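Actin-related protein 8 (Homo sapiens, PDB 4FO0) binds ATP and is a proposed core component of the INO80 chromatin-remodelling complex, which acts in transcriptional regulation, DNA replication and probably DNA repair. Local coordinates at residues A[179-184]-A[218-223]; A[168-173]-A[211-216]; A[16-21]-A[187-192]. One frame throughout, in Å; residues are numbered along the deposited sequence.

Contact 1: residues A[179-184]-A[218-223]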
ATOM      1  N   VAL A 179     -18.225   7.001  -7.110  1.00 38.04           N
ATOM      2  CA  VAL A 179     -18.880   7.370  -5.870  1.00 29.40           C
ATOM      3  C   VAL A 179     -17.858   7.684  -4.770  1.00 44.15           C
ATOM      4  O   VAL A 179     -17.970   8.700  -4.081  1.00 39.40           O
ATOM      5  CB  VAL A 179     -19.864   6.294  -5.410  1.00 29.40           C
ATOM      6  CG1 VAL A 179     -20.401   6.610  -4.018  1.00 33.11           C
ATOM      7  CG2 VAL A 179     -21.002   6.184  -6.406  1.00 35.33           C
ATOM      8  N   ILE A 180     -16.858   6.823  -4.608  1.00 32.65           N
ATOM      9  CA  ILE A 180     -15.843   7.063  -3.592  1.00 34.30           C
ATOM     10  C   ILE A 180     -15.067   8.364  -3.854  1.00 38.75           C
ATOM     11  O   ILE A 180     -14.904   9.187  -2.953  1.00 38.22           O
ATOM     12  CB  ILE A 180     -14.877   5.878  -3.461  1.00 34.56           C
ATOM     13  CG1 ILE A 180     -15.623   4.620  -3.009  1.00 40.94           C
ATOM     14  CG2 ILE A 180     -13.763   6.192  -2.465  1.00 30.18           C
ATOM     15  CD1 ILE A 180     -14.746   3.367  -3.027  1.00 29.28           C
ATOM     16  N   TRP A 181     -14.599   8.555  -5.082  1.00 27.50           N
ATOM     17  CA  TRP A 181     -13.834   9.749  -5.407  1.00 30.35           C
ATOM     18  C   TRP A 181     -14.669  11.013  -5.330  1.00 42.92           C
ATOM     19  O   TRP A 181     -14.201  12.031  -4.843  1.00 40.14           O
ATOM     20  CB  TRP A 181     -13.161   9.639  -6.779  1.00 31.51           C
ATOM     21  CG  TRP A 181     -12.115   8.591  -6.799  1.00 31.21           C
ATOM     22  CD1 TRP A 181     -11.830   7.711  -5.795  1.00 34.97           C
ATOM     23  CD2 TRP A 181     -11.214   8.285  -7.871  1.00 32.61           C
ATOM     24  NE1 TRP A 181     -10.811   6.879  -6.172  1.00 33.95           N
ATOM     25  CE2 TRP A 181     -10.416   7.205  -7.444  1.00 35.25           C
ATOM     26  CE3 TRP A 181     -11.011   8.811  -9.150  1.00 33.91           C
ATOM     27  CZ2 TRP A 181      -9.422   6.645  -8.250  1.00 33.02           C
ATOM     28  CZ3 TRP A 181     -10.023   8.263  -9.944  1.00 31.61           C
ATOM     29  CH2 TRP A 181      -9.240   7.187  -9.495  1.00 30.77           C
ATOM     30  N   SER A 182     -15.905  10.952  -5.805  1.00 45.70           N
ATOM     31  CA  SER A 182     -16.761  12.126  -5.760  1.00 36.29           C
ATOM     32  C   SER A 182     -17.078  12.526  -4.324  1.00 45.05           C
ATOM     33  O   SER A 182     -16.988  13.700  -3.964  1.00 52.20           O
ATOM     34  CB  SER A 182     -18.027  11.872  -6.549  1.00 31.51           C
ATOM     35  OG  SER A 182     -17.666  11.415  -7.839  1.00 48.27           O
ATOM     36  N   HIS A 183     -17.433  11.549  -3.501  1.00 41.96           N
ATOM     37  CA  HIS A 183     -17.674  11.795  -2.083  1.00 37.03           C
ATOM     38  C   HIS A 183     -16.494  12.511  -1.415  1.00 40.26           C
ATOM     39  O   HIS A 183     -16.685  13.416  -0.608  1.00 43.82           O
ATOM     40  CB  HIS A 183     -17.985  10.476  -1.361  1.00 34.35           C
ATOM     41  CG  HIS A 183     -18.123  10.612   0.122  1.00 42.72           C
ATOM     42  ND1 HIS A 183     -19.278  11.064   0.723  1.00 48.01           N
ATOM     43  CD2 HIS A 183     -17.246  10.363   1.126  1.00 48.48           C
ATOM     44  CE1 HIS A 183     -19.108  11.083   2.036  1.00 48.81           C
ATOM     45  NE2 HIS A 183     -17.884  10.661   2.306  1.00 53.29           N
ATOM     46  N   ALA A 184     -15.272  12.112  -1.751  1.00 36.53           N
ATOM     47  CA  ALA A 184     -14.099  12.673  -1.083  1.00 41.88           C
ATOM     48  C   ALA A 184     -13.890  14.127  -1.477  1.00 47.08           C
ATOM     49  O   ALA A 184     -13.536  14.969  -0.655  1.00 46.80           O
ATOM     50  CB  ALA A 184     -12.881  11.872  -1.407  1.00 30.67           C
ATOM     51  N   VAL A 218      -9.737   7.475 -16.977  1.00 36.35           N
ATOM     52  CA  VAL A 218      -9.670   8.723 -17.698  1.00 39.06           C
ATOM     53  C   VAL A 218     -11.053   9.090 -18.217  1.00 44.21           C
ATOM     54  O   VAL A 218     -11.502  10.230 -18.082  1.00 41.63           O
ATOM     55  CB  VAL A 218      -8.720   8.613 -18.885  1.00 43.68           C
ATOM     56  CG1 VAL A 218      -8.842   9.849 -19.759  1.00 38.25           C
ATOM     57  CG2 VAL A 218      -7.292   8.404 -18.397  1.00 34.01           C
ATOM     58  N   ASN A 219     -11.743   8.123 -18.807  1.00 40.52           N
ATOM     59  CA  ASN A 219     -13.073   8.417 -19.307  1.00 41.33           C
ATOM     60  C   ASN A 219     -13.970   8.861 -18.163  1.00 40.27           C
ATOM     61  O   ASN A 219     -14.760   9.794 -18.290  1.00 41.75           O
ATOM     62  CB  ASN A 219     -13.670   7.231 -20.061  1.00 36.37           C
ATOM     63  CG  ASN A 219     -15.040   7.544 -20.618  1.00 44.29           C
ATOM     64  OD1 ASN A 219     -15.177   8.254 -21.618  1.00 44.88           O
ATOM     65  ND2 ASN A 219     -16.067   7.034 -19.960  1.00 43.75           N
ATOM     66  N   MET A 220     -13.817   8.199 -17.029  1.00 38.14           N
ATOM     67  CA  MET A 220     -14.617   8.522 -15.872  1.00 36.63           C
ATOM     68  C   MET A 220     -14.312   9.946 -15.403  1.00 40.10           C
ATOM     69  O   MET A 220     -15.225  10.743 -15.200  1.00 46.34           O
ATOM     70  CB  MET A 220     -14.387   7.502 -14.752  1.00 36.77           C
ATOM     71  CG  MET A 220     -15.219   7.798 -13.534  1.00 44.00           C
ATOM     72  SD  MET A 220     -14.582   7.123 -12.003  1.00 60.32           S
ATOM     73  CE  MET A 220     -12.867   7.646 -12.033  1.00 43.88           C
ATOM     74  N   ILE A 221     -13.033  10.262 -15.230  1.00 27.63           N
ATOM     75  CA  ILE A 221     -12.630  11.601 -14.795  1.00 41.18           C
ATOM     76  C   ILE A 221     -13.197  12.718 -15.676  1.00 43.75           C
ATOM     77  O   ILE A 221     -13.798  13.677 -15.189  1.00 39.70           O
ATOM     78  CB  ILE A 221     -11.105  11.770 -14.816  1.00 45.28           C
ATOM     79  CG1 ILE A 221     -10.440  10.784 -13.862  1.00 42.12           C
ATOM     80  CG2 ILE A 221     -10.755  13.179 -14.427  1.00 33.54           C
ATOM     81  CD1 ILE A 221     -10.965  10.908 -12.475  1.00 48.23           C
ATOM     82  N   LEU A 222     -12.985  12.588 -16.980  1.00 42.18           N
ATOM     83  CA  LEU A 222     -13.364  13.624 -17.927  1.00 42.51           C
ATOM     84  C   LEU A 222     -14.866  13.655 -18.219  1.00 44.97           C
ATOM     85  O   LEU A 222     -15.510  14.700 -18.092  1.00 42.21           O
ATOM     86  CB  LEU A 222     -12.563  13.460 -19.226  1.00 42.59           C
ATOM     87  CG  LEU A 222     -11.065  13.715 -19.059  1.00 35.54           C
ATOM     88  CD1 LEU A 222     -10.357  13.550 -20.374  1.00 48.72           C
ATOM     89  CD2 LEU A 222     -10.819  15.104 -18.490  1.00 41.29           C
ATOM     90  N   MET A 223     -15.418  12.503 -18.590  1.00 37.77           N
ATOM     91  CA  MET A 223     -16.803  12.426 -19.040  1.00 38.92           C
ATOM     92  C   MET A 223     -17.841  12.308 -17.918  1.00 44.54           C
ATOM     93  O   MET A 223     -18.877  12.956 -17.959  1.00 51.72           O
ATOM     94  CB  MET A 223     -16.985  11.276 -20.047  1.00 29.81           C
ATOM     95  CG  MET A 223     -16.181  11.402 -21.341  1.00 40.41           C
ATOM     96  SD  MET A 223     -16.311  13.010 -22.184  1.00 57.36           S
ATOM     97  CE  MET A 223     -15.260  14.004 -21.136  1.00 47.87           C
TER

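Contact 2: residues A[168-173]-A[211-216]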
ATOM      1  N   GLY A 168     -18.459  -6.833  -8.715  1.00 32.12           N
ATOM      2  CA  GLY A 168     -17.240  -7.374  -9.293  1.00 37.02           C
ATOM      3  C   GLY A 168     -17.031  -7.160 -10.781  1.00 34.20           C
ATOM      4  O   GLY A 168     -15.952  -7.438 -11.303  1.00 32.17           O
ATOM      5  N   SER A 169     -18.056  -6.681 -11.476  1.00 24.77           N
ATOM      6  CA  SER A 169     -17.891  -6.351 -12.884  1.00 38.79           C
ATOM      7  C   SER A 169     -17.052  -5.094 -13.044  1.00 27.57           C
ATOM      8  O   SER A 169     -16.928  -4.298 -12.117  1.00 32.85           O
ATOM      9  CB  SER A 169     -19.246  -6.073 -13.503  1.00 38.41           C
ATOM     10  OG  SER A 169     -19.772  -4.896 -12.941  1.00 43.78           O
ATOM     11  N   LEU A 170     -16.502  -4.892 -14.231  1.00 37.80           N
ATOM     12  CA  LEU A 170     -15.810  -3.645 -14.511  1.00 31.99           C
ATOM     13  C   LEU A 170     -16.730  -2.436 -14.270  1.00 41.63           C
ATOM     14  O   LEU A 170     -16.313  -1.445 -13.674  1.00 37.31           O
ATOM     15  CB  LEU A 170     -15.280  -3.631 -15.935  1.00 30.28           C
ATOM     16  CG  LEU A 170     -14.508  -2.372 -16.330  1.00 42.63           C
ATOM     17  CD1 LEU A 170     -13.377  -2.095 -15.360  1.00 29.26           C
ATOM     18  CD2 LEU A 170     -13.956  -2.586 -17.695  1.00 34.08           C
ATOM     19  N   THR A 171     -17.984  -2.517 -14.704  1.00 28.65           N
ATOM     20  CA  THR A 171     -18.859  -1.357 -14.566  1.00 34.95           C
ATOM     21  C   THR A 171     -19.181  -1.043 -13.117  1.00 39.88           C
ATOM     22  O   THR A 171     -19.301   0.122 -12.733  1.00 43.74           O
ATOM     23  CB  THR A 171     -20.168  -1.505 -15.350  1.00 34.35           C
ATOM     24  OG1 THR A 171     -20.889  -2.630 -14.852  1.00 68.66           O
ATOM     25  CG2 THR A 171     -19.876  -1.696 -16.825  1.00 37.78           C
ATOM     26  N   ALA A 172     -19.321  -2.080 -12.310  1.00 34.51           N
ATOM     27  CA  ALA A 172     -19.642  -1.867 -10.914  1.00 40.73           C
ATOM     28  C   ALA A 172     -18.453  -1.233 -10.229  1.00 42.63           C
ATOM     29  O   ALA A 172     -18.623  -0.355  -9.389  1.00 39.30           O
ATOM     30  CB  ALA A 172     -19.995  -3.164 -10.242  1.00 22.82           C
ATOM     31  N   VAL A 173     -17.254  -1.691 -10.582  1.00 29.53           N
ATOM     32  CA  VAL A 173     -16.038  -1.181  -9.961  1.00 37.83           C
ATOM     33  C   VAL A 173     -15.898   0.307 -10.268  1.00 41.77           C
ATOM     34  O   VAL A 173     -15.572   1.109  -9.393  1.00 37.93           O
ATOM     35  CB  VAL A 173     -14.772  -1.901 -10.468  1.00 34.64           C
ATOM     36  CG1 VAL A 173     -13.531  -1.110 -10.073  1.00 35.69           C
ATOM     37  CG2 VAL A 173     -14.707  -3.311  -9.938  1.00 35.54           C
ATOM     38  N   LYS A 211      -3.901  -0.904 -19.636  1.00 36.54           N
ATOM     39  CA  LYS A 211      -4.346   0.129 -20.579  1.00 36.34           C
ATOM     40  C   LYS A 211      -5.858   0.303 -20.587  1.00 42.09           C
ATOM     41  O   LYS A 211      -6.368   1.419 -20.485  1.00 42.55           O
ATOM     42  CB  LYS A 211      -3.860  -0.166 -21.997  1.00 39.46           C
ATOM     43  CG  LYS A 211      -2.362  -0.021 -22.194  1.00 41.94           C
ATOM     44  CD  LYS A 211      -1.980  -0.437 -23.612  1.00 55.00           C
ATOM     45  CE  LYS A 211      -0.470  -0.478 -23.805  1.00 94.68           C
ATOM     46  NZ  LYS A 211       0.205  -1.448 -22.885  1.00 88.97           N
ATOM     47  N   GLN A 212      -6.581  -0.802 -20.703  1.00 40.20           N
ATOM     48  CA  GLN A 212      -8.027  -0.720 -20.741  1.00 39.59           C
ATOM     49  C   GLN A 212      -8.604   0.013 -19.534  1.00 41.58           C
ATOM     50  O   GLN A 212      -9.494   0.855 -19.668  1.00 44.12           O
ATOM     51  CB  GLN A 212      -8.638  -2.112 -20.827  1.00 35.45           C
ATOM     52  CG  GLN A 212     -10.037  -2.075 -21.430  1.00 66.72           C
ATOM     53  CD  GLN A 212     -11.024  -2.959 -20.695  1.00 77.68           C
ATOM     54  OE1 GLN A 212     -10.657  -3.987 -20.115  1.00 55.88           O
ATOM     55  NE2 GLN A 212     -12.293  -2.557 -20.713  1.00 84.32           N
ATOM     56  N   HIS A 213      -8.094  -0.330 -18.357  1.00 41.36           N
ATOM     57  CA  HIS A 213      -8.600   0.206 -17.100  1.00 36.31           C
ATOM     58  C   HIS A 213      -8.275   1.660 -16.901  1.00 40.45           C
ATOM     59  O   HIS A 213      -9.103   2.419 -16.393  1.00 40.30           O
ATOM     60  CB  HIS A 213      -8.038  -0.585 -15.933  1.00 35.13           C
ATOM     61  CG  HIS A 213      -8.570  -1.972 -15.860  1.00 41.10           C
ATOM     62  ND1 HIS A 213      -8.032  -2.936 -15.039  1.00 37.83           N
ATOM     63  CD2 HIS A 213      -9.595  -2.560 -16.519  1.00 37.28           C
ATOM     64  CE1 HIS A 213      -8.705  -4.061 -15.194  1.00 31.23           C
ATOM     65  NE2 HIS A 213      -9.663  -3.856 -16.082  1.00 40.21           N
ATOM     66  N   VAL A 214      -7.047   2.030 -17.249  1.00 37.07           N
ATOM     67  CA  VAL A 214      -6.639   3.424 -17.241  1.00 34.30           C
ATOM     68  C   VAL A 214      -7.547   4.216 -18.184  1.00 43.56           C
ATOM     69  O   VAL A 214      -8.110   5.249 -17.801  1.00 37.98           O
ATOM     70  CB  VAL A 214      -5.191   3.543 -17.671  1.00 40.29           C
ATOM     71  CG1 VAL A 214      -4.760   5.005 -17.751  1.00 39.46           C
ATOM     72  CG2 VAL A 214      -4.338   2.780 -16.703  1.00 38.58           C
ATOM     73  N   LYS A 215      -7.710   3.708 -19.405  1.00 39.34           N
ATOM     74  CA  LYS A 215      -8.630   4.300 -20.370  1.00 41.37           C
ATOM     75  C   LYS A 215      -9.969   4.615 -19.704  1.00 43.10           C
ATOM     76  O   LYS A 215     -10.444   5.747 -19.737  1.00 43.51           O
ATOM     77  CB  LYS A 215      -8.832   3.348 -21.545  1.00 41.83           C
ATOM     78  CG  LYS A 215      -9.714   3.881 -22.658  1.00 58.12           C
ATOM     79  CD  LYS A 215     -10.150   2.769 -23.619  1.00 52.42           C
ATOM     80  CE  LYS A 215     -11.324   1.965 -23.061  1.00 61.38           C
ATOM     81  NZ  LYS A 215     -11.625   0.740 -23.860  1.00 77.60           N
ATOM     82  N   GLU A 216     -10.558   3.602 -19.080  1.00 39.37           N
ATOM     83  CA  GLU A 216     -11.841   3.736 -18.402  1.00 36.56           C
ATOM     84  C   GLU A 216     -11.859   4.810 -17.324  1.00 38.50           C
ATOM     85  O   GLU A 216     -12.867   5.491 -17.132  1.00 47.70           O
ATOM     86  CB  GLU A 216     -12.224   2.404 -17.759  1.00 46.75           C
ATOM     87  CG  GLU A 216     -12.577   1.308 -18.741  1.00 57.08           C
ATOM     88  CD  GLU A 216     -13.919   1.538 -19.399  1.00 71.94           C
ATOM     89  OE1 GLU A 216     -14.635   2.472 -18.972  1.00 75.31           O
ATOM     90  OE2 GLU A 216     -14.254   0.786 -20.340  1.00 87.27           O
TER

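Contact 3: residues A[16-21]-A[187-192]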
ATOM      1  N   PHE A  16      -6.516  24.701  -8.518  1.00 44.93           N
ATOM      2  CA  PHE A  16      -7.553  24.152  -9.377  1.00 42.26           C
ATOM      3  C   PHE A  16      -7.138  22.853 -10.038  1.00 47.88           C
ATOM      4  O   PHE A  16      -7.758  22.392 -10.995  1.00 41.02           O
ATOM      5  CB  PHE A  16      -7.984  25.196 -10.394  1.00 44.09           C
ATOM      6  CG  PHE A  16      -8.686  26.333  -9.763  1.00 58.89           C
ATOM      7  CD1 PHE A  16     -10.042  26.250  -9.493  1.00 53.55           C
ATOM      8  CD2 PHE A  16      -7.982  27.455  -9.352  1.00 49.75           C
ATOM      9  CE1 PHE A  16     -10.691  27.288  -8.864  1.00 59.82           C
ATOM     10  CE2 PHE A  16      -8.624  28.494  -8.723  1.00 60.37           C
ATOM     11  CZ  PHE A  16      -9.983  28.412  -8.476  1.00 48.27           C
ATOM     12  N   ILE A  17      -6.089  22.256  -9.499  1.00 38.09           N
ATOM     13  CA  ILE A  17      -5.659  20.960  -9.960  1.00 42.92           C
ATOM     14  C   ILE A  17      -5.798  19.934  -8.845  1.00 39.49           C
ATOM     15  O   ILE A  17      -5.164  20.062  -7.793  1.00 41.78           O
ATOM     16  CB  ILE A  17      -4.235  21.044 -10.460  1.00 48.47           C
ATOM     17  CG1 ILE A  17      -4.212  21.925 -11.717  1.00 35.80           C
ATOM     18  CG2 ILE A  17      -3.687  19.648 -10.712  1.00 36.02           C
ATOM     19  CD1 ILE A  17      -2.835  22.264 -12.200  1.00 42.38           C
ATOM     20  N   ILE A  18      -6.660  18.940  -9.055  1.00 39.91           N
ATOM     21  CA  ILE A  18      -6.821  17.855  -8.080  1.00 35.86           C
ATOM     22  C   ILE A  18      -5.851  16.709  -8.361  1.00 35.91           C
ATOM     23  O   ILE A  18      -5.799  16.188  -9.481  1.00 36.51           O
ATOM     24  CB  ILE A  18      -8.227  17.265  -8.082  1.00 38.80           C
ATOM     25  CG1 ILE A  18      -9.268  18.325  -7.730  1.00 37.72           C
ATOM     26  CG2 ILE A  18      -8.302  16.137  -7.078  1.00 31.84           C
ATOM     27  CD1 ILE A  18      -9.082  18.893  -6.370  1.00 42.83           C
ATOM     28  N   VAL A  19      -5.068  16.333  -7.353  1.00 30.69           N
ATOM     29  CA  VAL A  19      -4.128  15.226  -7.505  1.00 36.61           C
ATOM     30  C   VAL A  19      -4.674  13.960  -6.852  1.00 37.74           C
ATOM     31  O   VAL A  19      -5.027  13.957  -5.666  1.00 33.91           O
ATOM     32  CB  VAL A  19      -2.740  15.581  -6.954  1.00 36.83           C
ATOM     33  CG1 VAL A  19      -1.805  14.382  -7.022  1.00 25.72           C
ATOM     34  CG2 VAL A  19      -2.164  16.751  -7.737  1.00 41.07           C
ATOM     35  N   ILE A  20      -4.764  12.894  -7.642  1.00 35.55           N
ATOM     36  CA  ILE A  20      -5.407  11.663  -7.187  1.00 35.35           C
ATOM     37  C   ILE A  20      -4.492  10.445  -7.210  1.00 36.78           C
ATOM     38  O   ILE A  20      -4.022  10.010  -8.269  1.00 35.65           O
ATOM     39  CB  ILE A  20      -6.652  11.359  -8.005  1.00 34.12           C
ATOM     40  CG1 ILE A  20      -7.543  12.599  -8.062  1.00 39.58           C
ATOM     41  CG2 ILE A  20      -7.399  10.153  -7.414  1.00 29.93           C
ATOM     42  CD1 ILE A  20      -8.747  12.447  -8.970  1.00 41.61           C
ATOM     43  N   HIS A  21      -4.243   9.898  -6.027  1.00 30.95           N
ATOM     44  CA  HIS A  21      -3.414   8.710  -5.910  1.00 30.18           C
ATOM     45  C   HIS A  21      -4.194   7.591  -5.248  1.00 37.31           C
ATOM     46  O   HIS A  21      -4.269   7.508  -4.020  1.00 34.85           O
ATOM     47  CB  HIS A  21      -2.176   8.998  -5.084  1.00 24.09           C
ATOM     48  CG  HIS A  21      -1.175   7.894  -5.119  1.00 33.99           C
ATOM     49  ND1 HIS A  21      -0.097   7.836  -4.257  1.00 30.83           N
ATOM     50  CD2 HIS A  21      -1.082   6.800  -5.914  1.00 35.08           C
ATOM     51  CE1 HIS A  21       0.617   6.757  -4.527  1.00 38.74           C
ATOM     52  NE2 HIS A  21       0.039   6.108  -5.524  1.00 45.76           N
ATOM     53  N   LYS A 187     -16.703  16.242   0.298  1.00 38.29           N
ATOM     54  CA  LYS A 187     -16.639  16.196   1.755  1.00 35.97           C
ATOM     55  C   LYS A 187     -15.333  16.691   2.367  1.00 45.86           C
ATOM     56  O   LYS A 187     -15.344  17.345   3.405  1.00 60.01           O
ATOM     57  CB  LYS A 187     -16.928  14.782   2.251  1.00 54.99           C
ATOM     58  CG  LYS A 187     -16.883  14.636   3.761  1.00 64.96           C
ATOM     59  CD  LYS A 187     -18.263  14.296   4.314  1.00 82.04           C
ATOM     60  CE  LYS A 187     -18.163  13.614   5.667  1.00 71.29           C
ATOM     61  NZ  LYS A 187     -17.226  12.455   5.596  1.00 75.93           N
ATOM     62  N   TYR A 188     -14.206  16.382   1.740  1.00 48.05           N
ATOM     63  CA  TYR A 188     -12.924  16.721   2.350  1.00 47.52           C
ATOM     64  C   TYR A 188     -12.260  17.901   1.666  1.00 49.76           C
ATOM     65  O   TYR A 188     -11.620  18.722   2.315  1.00 57.97           O
ATOM     66  CB  TYR A 188     -12.006  15.496   2.408  1.00 43.26           C
ATOM     67  CG  TYR A 188     -12.633  14.376   3.199  1.00 52.21           C
ATOM     68  CD1 TYR A 188     -13.485  13.469   2.592  1.00 60.54           C
ATOM     69  CD2 TYR A 188     -12.410  14.252   4.564  1.00 61.37           C
ATOM     70  CE1 TYR A 188     -14.083  12.459   3.312  1.00 64.56           C
ATOM     71  CE2 TYR A 188     -13.006  13.244   5.296  1.00 67.87           C
ATOM     72  CZ  TYR A 188     -13.842  12.349   4.663  1.00 68.35           C
ATOM     73  OH  TYR A 188     -14.445  11.340   5.378  1.00 63.59           O
ATOM     74  N   LEU A 189     -12.432  18.001   0.359  1.00 44.75           N
ATOM     75  CA  LEU A 189     -11.869  19.120  -0.362  1.00 47.43           C
ATOM     76  C   LEU A 189     -12.920  20.210  -0.373  1.00 59.90           C
ATOM     77  O   LEU A 189     -12.654  21.347  -0.750  1.00 59.06           O
ATOM     78  CB  LEU A 189     -11.514  18.708  -1.789  1.00 47.89           C
ATOM     79  CG  LEU A 189     -10.684  17.429  -1.965  1.00 53.84           C
ATOM     80  CD1 LEU A 189      -9.983  17.454  -3.315  1.00 44.11           C
ATOM     81  CD2 LEU A 189      -9.670  17.216  -0.839  1.00 41.21           C
ATOM     82  N   GLU A 190     -14.127  19.842   0.043  1.00 58.98           N
ATOM     83  CA  GLU A 190     -15.245  20.768   0.038  1.00 51.91           C
ATOM     84  C   GLU A 190     -15.391  21.468  -1.306  1.00 44.77           C
ATOM     85  O   GLU A 190     -15.478  22.687  -1.385  1.00 55.49           O
ATOM     86  CB  GLU A 190     -15.088  21.777   1.166  1.00 54.14           C
ATOM     87  CG  GLU A 190     -15.096  21.120   2.537  1.00 62.87           C
ATOM     88  CD  GLU A 190     -15.008  22.122   3.670  1.00 79.36           C
ATOM     89  OE1 GLU A 190     -14.860  23.328   3.383  1.00 98.30           O
ATOM     90  OE2 GLU A 190     -15.084  21.706   4.847  1.00 94.38           O
ATOM     91  N   ILE A 191     -15.423  20.673  -2.363  1.00 43.00           N
ATOM     92  CA  ILE A 191     -15.619  21.187  -3.702  1.00 41.89           C
ATOM     93  C   ILE A 191     -16.882  20.582  -4.273  1.00 55.56           C
ATOM     94  O   ILE A 191     -16.954  19.375  -4.462  1.00 55.99           O
ATOM     95  CB  ILE A 191     -14.447  20.806  -4.600  1.00 38.45           C
ATOM     96  CG1 ILE A 191     -13.161  21.430  -4.059  1.00 43.76           C
ATOM     97  CG2 ILE A 191     -14.699  21.229  -6.043  1.00 37.42           C
ATOM     98  CD1 ILE A 191     -11.956  21.096  -4.876  1.00 40.65           C
ATOM     99  N   PRO A 192     -17.895  21.420  -4.530  1.00 59.00           N
ATOM    100  CA  PRO A 192     -19.150  20.948  -5.120  1.00 45.42           C
ATOM    101  C   PRO A 192     -18.887  20.331  -6.480  1.00 51.10           C
ATOM    102  O   PRO A 192     -18.083  20.850  -7.258  1.00 52.87           O
ATOM    103  CB  PRO A 192     -19.978  22.230  -5.278  1.00 50.96           C
ATOM    104  CG  PRO A 192     -19.382  23.191  -4.303  1.00 45.68           C
ATOM    105  CD  PRO A 192     -17.919  22.864  -4.250  1.00 57.53           C
TER

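Contact 1: residues A[179-184]-A[218-223]
Met220 and Ile221 of helix 211-225 both end on the six-membered ring of Trp181, which projects from helix 170-187. Ahead of them in the second helix, Val218 packs on strand 229-234 and Trp577, and Asn219 OD1 hydrogen-bonds Trp577 NE1. Met220 comes next, with CG anti to the backbone N (chi1 -179°) and a bend at chi3 (49°) that brings its methyl to the ring: CE lies 3.6 Å from Trp181 CZ3, approaching obliquely. The two helices are those of the actin-type, RNase H-like subdomain, in which helix 211-225 links the parallel strands 200-205 and 229-234. Ile221 meets the same ring differently, its CD1 at the edge and near the plane, 3.8 Å from Trp181 CZ3. Its backbone also bonds to Phe227. On the pyrrole ring of the indole, Trp181 NE1 hydrogen-bonds His42 NE2. With an alanine here instead of Trp181, the Met220 and Ile221 methyls would probably lose the ring they share, opening a gap beside them, and His42 would lose its NE1 partner. Leu222 and Met223 then pack against Trp577.

Contact 2: residues A[168-173]-A[211-216]
Leu170 projects from the first turn of helix 170-187 toward the first turns of helix 211-225 and meets Gln212, His213 and Glu216 there. These are the two helices that lie on one face of the RNase H-like sheet of the actin fold, and here they touch near their N-terminal ends. Their backbones stand well apart, with 8.6 Å between Leu170 CA and His213 CA, so the contact depends on the reach of side chains. Leu170 holds CG anti to its nitrogen (chi1 -179°), which extends the side chain across the gap and lets its two methyls take different partners.

The CD2 methyl faces Gln212 and Glu216, which are one helical turn apart. Gln212 comes from the opposite direction, its chain bent at chi2, and presents the nitrogen end of its amide: NE2 is 3.4 Å from Leu170 CD2, a van der Waals approach of a polar group to a methyl. Glu216 adds its aliphatic part, CG lying 4.3 Å from the same Leu170 CD2. The other methyl, CD1, meets His213. Leu170 CD1 lies 4.0 Å from His213 CD2 and approaches the imidazole obliquely, near its CD2-NE2 side. Leu160 of the short strand 159-160 touches both Leu170 and His213, while Ile162 also packs on the leucine.

At the start of helix 211-225, the amide of His213 donates to Asn210 OD1. At the other helix, Ser169 is the N-cap residue immediately before Leu170, and its OG accepts from Ala172 N at 2.9 Å with an N-H...O angle of 154°.

Contact 3: residues A[16-21]-A[187-192]
Ile18 and Leu189 are the residues whose CA atoms come nearest across the two segments, 9.3 Å from Ile18 CA to Leu189 CA. The first belongs to the extended strand 17-21, whose backbone bonds on both sides: Ile18 pairs with Arg200 and Ile202 of the parallel strand 200-205, and Val19 with Gly30 of the antiparallel strand 26-31. The segment 187-192 instead carries the chain out of helix 170-187. At Glu190 phi turns positive (50°), and the chain then straightens through Ile191; Leu189 and Ile191, on either side of Glu190 in sequence, both point toward the strand.

Ile18 answers with a single atom. Its CG1 lies anti to the carbonyl carbon (chi1 -60°), and the CD1 beyond it meets both partners tip to tip: Ile18 CD1 is 3.5 Å from Leu189 CD1 and 3.9 Å from Ile191 CD1. Three terminal methyls thus form the whole contact, which is buried and purely apolar. Tyr199 packs on both Ile18 and Ile191, while Leu189 O receives a weak hydrogen bond from Arg31 NH2.

The order of elements is that of the RNase H-like fold shared by actin and its relatives: strand 17-21 is the first of three antiparallel strands, and the loop 187-192 follows helix 170-187 before the chain enters strand 200-205, which lies parallel to strand 17-21.

Overall arrangement
Contacts 1 and 2 join the same two helices, 170-187 and 211-225, at places about 12 Å apart between centres, yet their chemistry differs with depth. Contact 1 is buried and wholly apolar across its interface; the Trp181 side chain is about 11 Å from the bound ATP, that of His213 in contact 2 about 13 Å. Contact 2 is at the surface, where a single leucine is met by an amide nitrogen, an imidazole and the aliphatic part of a glutamate. Contact 3 is core like contact 1, but ties a sheet strand to the loop leaving helix 170-187, using aliphatic methyls alone. It touches contact 1 through Trp181 and Ile20, and through Ala184 and Leu189, whereas contacts 2 and 3 do not meet.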